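Local coordinates for vesicular integral-membrane protein VIP36 (Canis lupus familiaris, PDB 2DUR), which acts as a calcium-dependent lectin of the early secretory pathway, binding high-mannose glycans and helping to transport and sort the glycoproteins that carry them, at residues D63-G74 and N217-L228. Sequence-based numbering, arbitrary orientation.
Sequences DWEMHVHFKVHG and NHDIISMKLFQL
Two neighbouring antiparallel strands of the L-type lectin beta-sandwich, 64-73 and 217-227, illustrate how a classic beta bulge lets a long pairing continue. The bulge sits where Ile-221 and Ser-222 both face His-69: His-69 O accepts from Ile-221 N at 2.7 Å and, on a lone pair, from Ser-222 N at 3.3 Å. The extra residue, Ile-221, sets its CB over one face of the His-69 imidazole, 3.8 Å from the ring centroid, in a CH-pi contact. A water links His-69 ND1 to Ser-222 OG.

The two sides of the pair differ sharply. Trp-64, Met-66, Met-223 and Leu-225 turn into the sandwich, where Met-66 CB meets Leu-225 CD2 at 3.8 Å and Phe-205 of the facing sheet packs against Trp-64, Met-66 and Leu-225. The opposite side, with Glu-65, His-67, His-73 and Asp-219, is largely polar. Glu-65 OE1 holds His-67 NE2 at 2.6 Å through its anti lone pair, while Phe-226 CE1 rests over a face of that imidazole. At the end where the His-218 side chain lies about 8 Å from a bound mannose, the His-73 ring, its CG between backbone N and carbonyl carbon (chi1 57°), lies over Asn-217 CB. Asp-219, whose OD1 is salt-bridged to Arg-41, accepts from His-73 NE2 at OD2 (2.9 Å); OD2 lies in the imidazole plane, but NE2 comes from above the carboxylate plane.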
loop_
_atom_site.group_PDB
_atom_site.type_symbol
_atom_site.label_atom_id
_atom_site.label_comp_id
_atom_site.label_asym_id
_atom_site.label_seq_id
_atom_site.Cartn_x
_atom_site.Cartn_y
_atom_site.Cartn_z
ATOM N N ASP A 63 14.995 -1.089 -7.820
ATOM C CA ASP A 63 15.030 -1.960 -6.652
ATOM C C ASP A 63 14.803 -1.137 -5.395
ATOM O O ASP A 63 15.600 -0.240 -5.072
ATOM C CB ASP A 63 16.376 -2.697 -6.564
ATOM C CG ASP A 63 16.777 -3.293 -7.887
ATOM O OD1 ASP A 63 16.352 -4.420 -8.176
ATOM O OD2 ASP A 63 17.505 -2.608 -8.644
ATOM N N TRP A 64 13.709 -1.428 -4.693
ATOM C CA TRP A 64 13.317 -0.581 -3.573
ATOM C C TRP A 64 12.627 -1.339 -2.462
ATOM O O TRP A 64 12.158 -2.479 -2.639
ATOM C CB TRP A 64 12.449 0.584 -4.057
ATOM C CG TRP A 64 11.299 0.204 -4.966
ATOM C CD1 TRP A 64 11.274 0.290 -6.320
ATOM C CD2 TRP A 64 10.015 -0.307 -4.569
ATOM N NE1 TRP A 64 10.057 -0.119 -6.808
ATOM C CE2 TRP A 64 9.259 -0.487 -5.755
ATOM C CE3 TRP A 64 9.425 -0.605 -3.337
ATOM C CZ2 TRP A 64 7.939 -0.978 -5.740
ATOM C CZ3 TRP A 64 8.110 -1.112 -3.313
ATOM C CH2 TRP A 64 7.385 -1.276 -4.511
ATOM N N GLU A 65 12.578 -0.708 -1.291
ATOM C CA GLU A 65 11.861 -1.297 -0.185
ATOM C C GLU A 65 11.180 -0.175 0.552
ATOM O O GLU A 65 11.850 0.780 0.972
ATOM C CB GLU A 65 12.801 -2.057 0.765
ATOM C CG GLU A 65 12.075 -2.771 1.894
ATOM C CD GLU A 65 12.978 -3.750 2.651
ATOM O OE1 GLU A 65 13.011 -3.710 3.896
ATOM O OE2 GLU A 65 13.670 -4.561 1.986
ATOM N N MET A 66 9.855 -0.279 0.664
ATOM C CA MET A 66 9.041 0.719 1.381
ATOM C C MET A 66 8.651 0.210 2.765
ATOM O O MET A 66 8.129 -0.891 2.916
ATOM C CB MET A 66 7.754 1.021 0.575
ATOM C CG MET A 66 6.835 2.064 1.261
ATOM S SD MET A 66 7.505 3.740 1.153
ATOM C CE MET A 66 6.875 4.307 -0.427
ATOM N N HIS A 67 8.921 1.007 3.803
ATOM C CA HIS A 67 8.474 0.665 5.134
ATOM C C HIS A 67 7.357 1.597 5.546
ATOM O O HIS A 67 7.503 2.813 5.483
ATOM C CB HIS A 67 9.600 0.820 6.154
ATOM C CG HIS A 67 10.733 -0.123 5.935
ATOM N ND1 HIS A 67 11.885 -0.085 6.692
ATOM C CD2 HIS A 67 10.899 -1.120 5.035
ATOM C CE1 HIS A 67 12.711 -1.027 6.267
ATOM N NE2 HIS A 67 12.138 -1.671 5.266
ATOM N N VAL A 68 6.248 1.032 5.971
ATOM C CA VAL A 68 5.080 1.865 6.322
ATOM C C VAL A 68 4.759 1.663 7.775
ATOM O O VAL A 68 4.478 0.558 8.205
ATOM C CB VAL A 68 3.839 1.499 5.434
ATOM C CG1 VAL A 68 2.649 2.416 5.746
ATOM C CG2 VAL A 68 4.207 1.600 3.982
ATOM N N HIS A 69 4.813 2.748 8.546
ATOM C CA HIS A 69 4.324 2.713 9.898
ATOM C C HIS A 69 2.880 3.245 9.836
ATOM O O HIS A 69 2.667 4.409 9.492
ATOM C CB HIS A 69 5.213 3.618 10.760
ATOM C CG HIS A 69 4.770 3.725 12.181
ATOM N ND1 HIS A 69 5.339 4.621 13.060
ATOM C CD2 HIS A 69 3.813 3.071 12.873
ATOM C CE1 HIS A 69 4.762 4.498 14.240
ATOM N NE2 HIS A 69 3.831 3.568 14.158
ATOM N N PHE A 70 1.939 2.356 10.112
ATOM C CA PHE A 70 0.506 2.671 9.980
ATOM C C PHE A 70 -0.190 2.351 11.284
ATOM O O PHE A 70 0.365 1.694 12.164
ATOM C CB PHE A 70 -0.103 1.860 8.820
ATOM C CG PHE A 70 -0.175 0.379 9.087
ATOM C CD1 PHE A 70 0.947 -0.436 8.829
ATOM C CD2 PHE A 70 -1.323 -0.213 9.631
ATOM C CE1 PHE A 70 0.903 -1.819 9.117
ATOM C CE2 PHE A 70 -1.388 -1.596 9.898
ATOM C CZ PHE A 70 -0.245 -2.410 9.650
ATOM N N LYS A 71 -1.430 2.811 11.431
ATOM C CA LYS A 71 -2.227 2.406 12.570
ATOM C C LYS A 71 -3.686 2.321 12.150
ATOM O O LYS A 71 -4.234 3.307 11.660
ATOM C CB LYS A 71 -2.073 3.395 13.732
ATOM C CG LYS A 71 -2.555 2.825 15.018
ATOM C CD LYS A 71 -2.414 3.827 16.163
ATOM C CE LYS A 71 -3.170 3.332 17.387
ATOM N NZ LYS A 71 -2.532 2.145 18.053
ATOM N N VAL A 72 -4.275 1.147 12.313
ATOM C CA VAL A 72 -5.704 0.964 12.088
ATOM C C VAL A 72 -6.355 0.714 13.429
ATOM O O VAL A 72 -6.028 -0.249 14.135
ATOM C CB VAL A 72 -6.005 -0.190 11.106
ATOM C CG1 VAL A 72 -7.521 -0.345 10.923
ATOM C CG2 VAL A 72 -5.297 0.094 9.771
ATOM N N HIS A 73 -7.296 1.579 13.784
ATOM C CA HIS A 73 -7.883 1.498 15.108
ATOM C C HIS A 73 -9.247 2.162 15.142
ATOM O O HIS A 73 -9.470 3.126 14.446
ATOM C CB HIS A 73 -6.937 2.148 16.138
ATOM C CG HIS A 73 -6.592 3.573 15.844
ATOM N ND1 HIS A 73 -6.990 4.606 16.668
ATOM C CD2 HIS A 73 -5.916 4.149 14.818
ATOM C CE1 HIS A 73 -6.546 5.750 16.178
ATOM N NE2 HIS A 73 -5.882 5.500 15.062
ATOM N N GLY A 74 -10.148 1.631 15.950
ATOM C CA GLY A 74 -11.451 2.270 16.098
ATOM C C GLY A 74 -12.267 1.596 17.165
ATOM O O GLY A 74 -11.801 0.671 17.835
ATOM N N ASN A 217 -10.398 4.362 12.139
ATOM C CA ASN A 217 -9.347 5.298 11.812
ATOM C C ASN A 217 -8.298 4.540 11.022
ATOM O O ASN A 217 -7.900 3.458 11.434
ATOM C CB ASN A 217 -8.668 5.811 13.079
ATOM C CG ASN A 217 -9.599 6.629 13.945
ATOM O OD1 ASN A 217 -9.964 7.756 13.579
ATOM N ND2 ASN A 217 -9.977 6.072 15.105
ATOM N N HIS A 218 -7.894 5.105 9.891
ATOM C CA HIS A 218 -6.797 4.547 9.077
ATOM C C HIS A 218 -5.701 5.594 9.004
ATOM O O HIS A 218 -5.802 6.550 8.262
ATOM C CB HIS A 218 -7.323 4.178 7.661
ATOM C CG HIS A 218 -8.381 3.122 7.673
ATOM N ND1 HIS A 218 -9.727 3.406 7.509
ATOM C CD2 HIS A 218 -8.296 1.776 7.768
ATOM C CE1 HIS A 218 -10.421 2.283 7.574
ATOM N NE2 HIS A 218 -9.576 1.278 7.721
ATOM N N ASP A 219 -4.640 5.412 9.816
ATOM C CA ASP A 219 -3.558 6.397 9.891
ATOM C C ASP A 219 -2.260 5.911 9.234
ATOM O O ASP A 219 -1.926 4.733 9.313
ATOM C CB ASP A 219 -3.205 6.731 11.348
ATOM C CG ASP A 219 -4.370 7.306 12.130
ATOM O OD1 ASP A 219 -5.315 7.813 11.496
ATOM O OD2 ASP A 219 -4.319 7.272 13.380
ATOM N N ILE A 220 -1.543 6.836 8.605
ATOM C CA ILE A 220 -0.168 6.589 8.122
ATOM C C ILE A 220 0.737 7.515 8.917
ATOM O O ILE A 220 0.602 8.727 8.819
ATOM C CB ILE A 220 -0.010 6.908 6.612
ATOM C CG1 ILE A 220 -1.004 6.092 5.772
ATOM C CG2 ILE A 220 1.447 6.645 6.130
ATOM C CD1 ILE A 220 -0.807 4.566 5.811
ATOM N N ILE A 221 1.647 6.941 9.713
ATOM C CA ILE A 221 2.593 7.771 10.480
ATOM C C ILE A 221 3.797 8.131 9.615
ATOM O O ILE A 221 4.226 9.286 9.566
ATOM C CB ILE A 221 3.037 7.098 11.783
ATOM C CG1 ILE A 221 1.877 6.978 12.778
ATOM C CG2 ILE A 221 4.201 7.905 12.439
ATOM C CD1 ILE A 221 0.900 5.811 12.536
ATOM N N SER A 222 4.348 7.135 8.919
ATOM C CA SER A 222 5.449 7.405 8.018
ATOM C C SER A 222 5.465 6.381 6.899
ATOM O O SER A 222 4.929 5.274 7.060
ATOM C CB SER A 222 6.807 7.359 8.764
ATOM O OG SER A 222 7.038 6.068 9.270
ATOM N N MET A 223 6.067 6.784 5.794
ATOM C CA MET A 223 6.411 5.904 4.680
ATOM C C MET A 223 7.854 6.229 4.344
ATOM O O MET A 223 8.188 7.375 4.066
ATOM C CB MET A 223 5.498 6.206 3.499
ATOM C CG MET A 223 4.045 5.850 3.831
ATOM S SD MET A 223 2.923 6.114 2.460
ATOM C CE MET A 223 3.441 4.866 1.290
ATOM N N LYS A 224 8.723 5.225 4.413
ATOM C CA LYS A 224 10.148 5.459 4.218
ATOM C C LYS A 224 10.607 4.541 3.117
ATOM O O LYS A 224 10.495 3.316 3.252
ATOM C CB LYS A 224 10.917 5.193 5.517
ATOM C CG LYS A 224 10.605 6.219 6.607
ATOM C CD LYS A 224 11.251 5.816 7.935
ATOM C CE LYS A 224 10.898 6.793 9.050
ATOM N NZ LYS A 224 11.705 6.482 10.281
ATOM N N LEU A 225 11.056 5.141 2.028
ATOM C CA LEU A 225 11.424 4.378 0.842
ATOM C C LEU A 225 12.935 4.306 0.753
ATOM O O LEU A 225 13.608 5.351 0.716
ATOM C CB LEU A 225 10.834 5.039 -0.406
ATOM C CG LEU A 225 10.882 4.276 -1.734
ATOM C CD1 LEU A 225 12.268 4.263 -2.323
ATOM C CD2 LEU A 225 10.332 2.864 -1.604
ATOM N N PHE A 226 13.452 3.078 0.657
ATOM C CA PHE A 226 14.901 2.851 0.564
ATOM C C PHE A 226 15.290 2.313 -0.798
ATOM O O PHE A 226 14.613 1.432 -1.329
ATOM C CB PHE A 226 15.330 1.869 1.646
ATOM C CG PHE A 226 15.066 2.367 3.035
ATOM C CD1 PHE A 226 13.910 1.998 3.714
ATOM C CD2 PHE A 226 15.972 3.224 3.659
ATOM C CE1 PHE A 226 13.656 2.464 4.999
ATOM C CE2 PHE A 226 15.718 3.704 4.935
ATOM C CZ PHE A 226 14.569 3.323 5.610
ATOM N N GLN A 227 16.360 2.861 -1.370
ATOM C CA GLN A 227 16.939 2.306 -2.569
ATOM C C GLN A 227 17.777 1.085 -2.186
ATOM O O GLN A 227 18.598 1.143 -1.271
ATOM C CB GLN A 227 17.814 3.337 -3.272
ATOM C CG GLN A 227 18.443 2.829 -4.546
ATOM C CD GLN A 227 19.325 3.862 -5.224
ATOM O OE1 GLN A 227 19.606 4.930 -4.665
ATOM N NE2 GLN A 227 19.757 3.556 -6.435
ATOM N N LEU A 228 17.529 -0.028 -2.865
ATOM C CA LEU A 228 18.371 -1.205 -2.737
ATOM C C LEU A 228 19.467 -1.130 -3.797
ATOM O O LEU A 228 19.205 -0.837 -4.965
ATOM C CB LEU A 228 17.533 -2.481 -2.908
ATOM C CG LEU A 228 16.303 -2.618 -2.000
ATOM C CD1 LEU A 228 15.542 -3.911 -2.287
ATOM C CD2 LEU A 228 16.712 -2.557 -0.541
HETATM O O HOH W 1 8.106 4.034 7.981
HETATM O O HOH W 2 7.586 6.099 11.941
#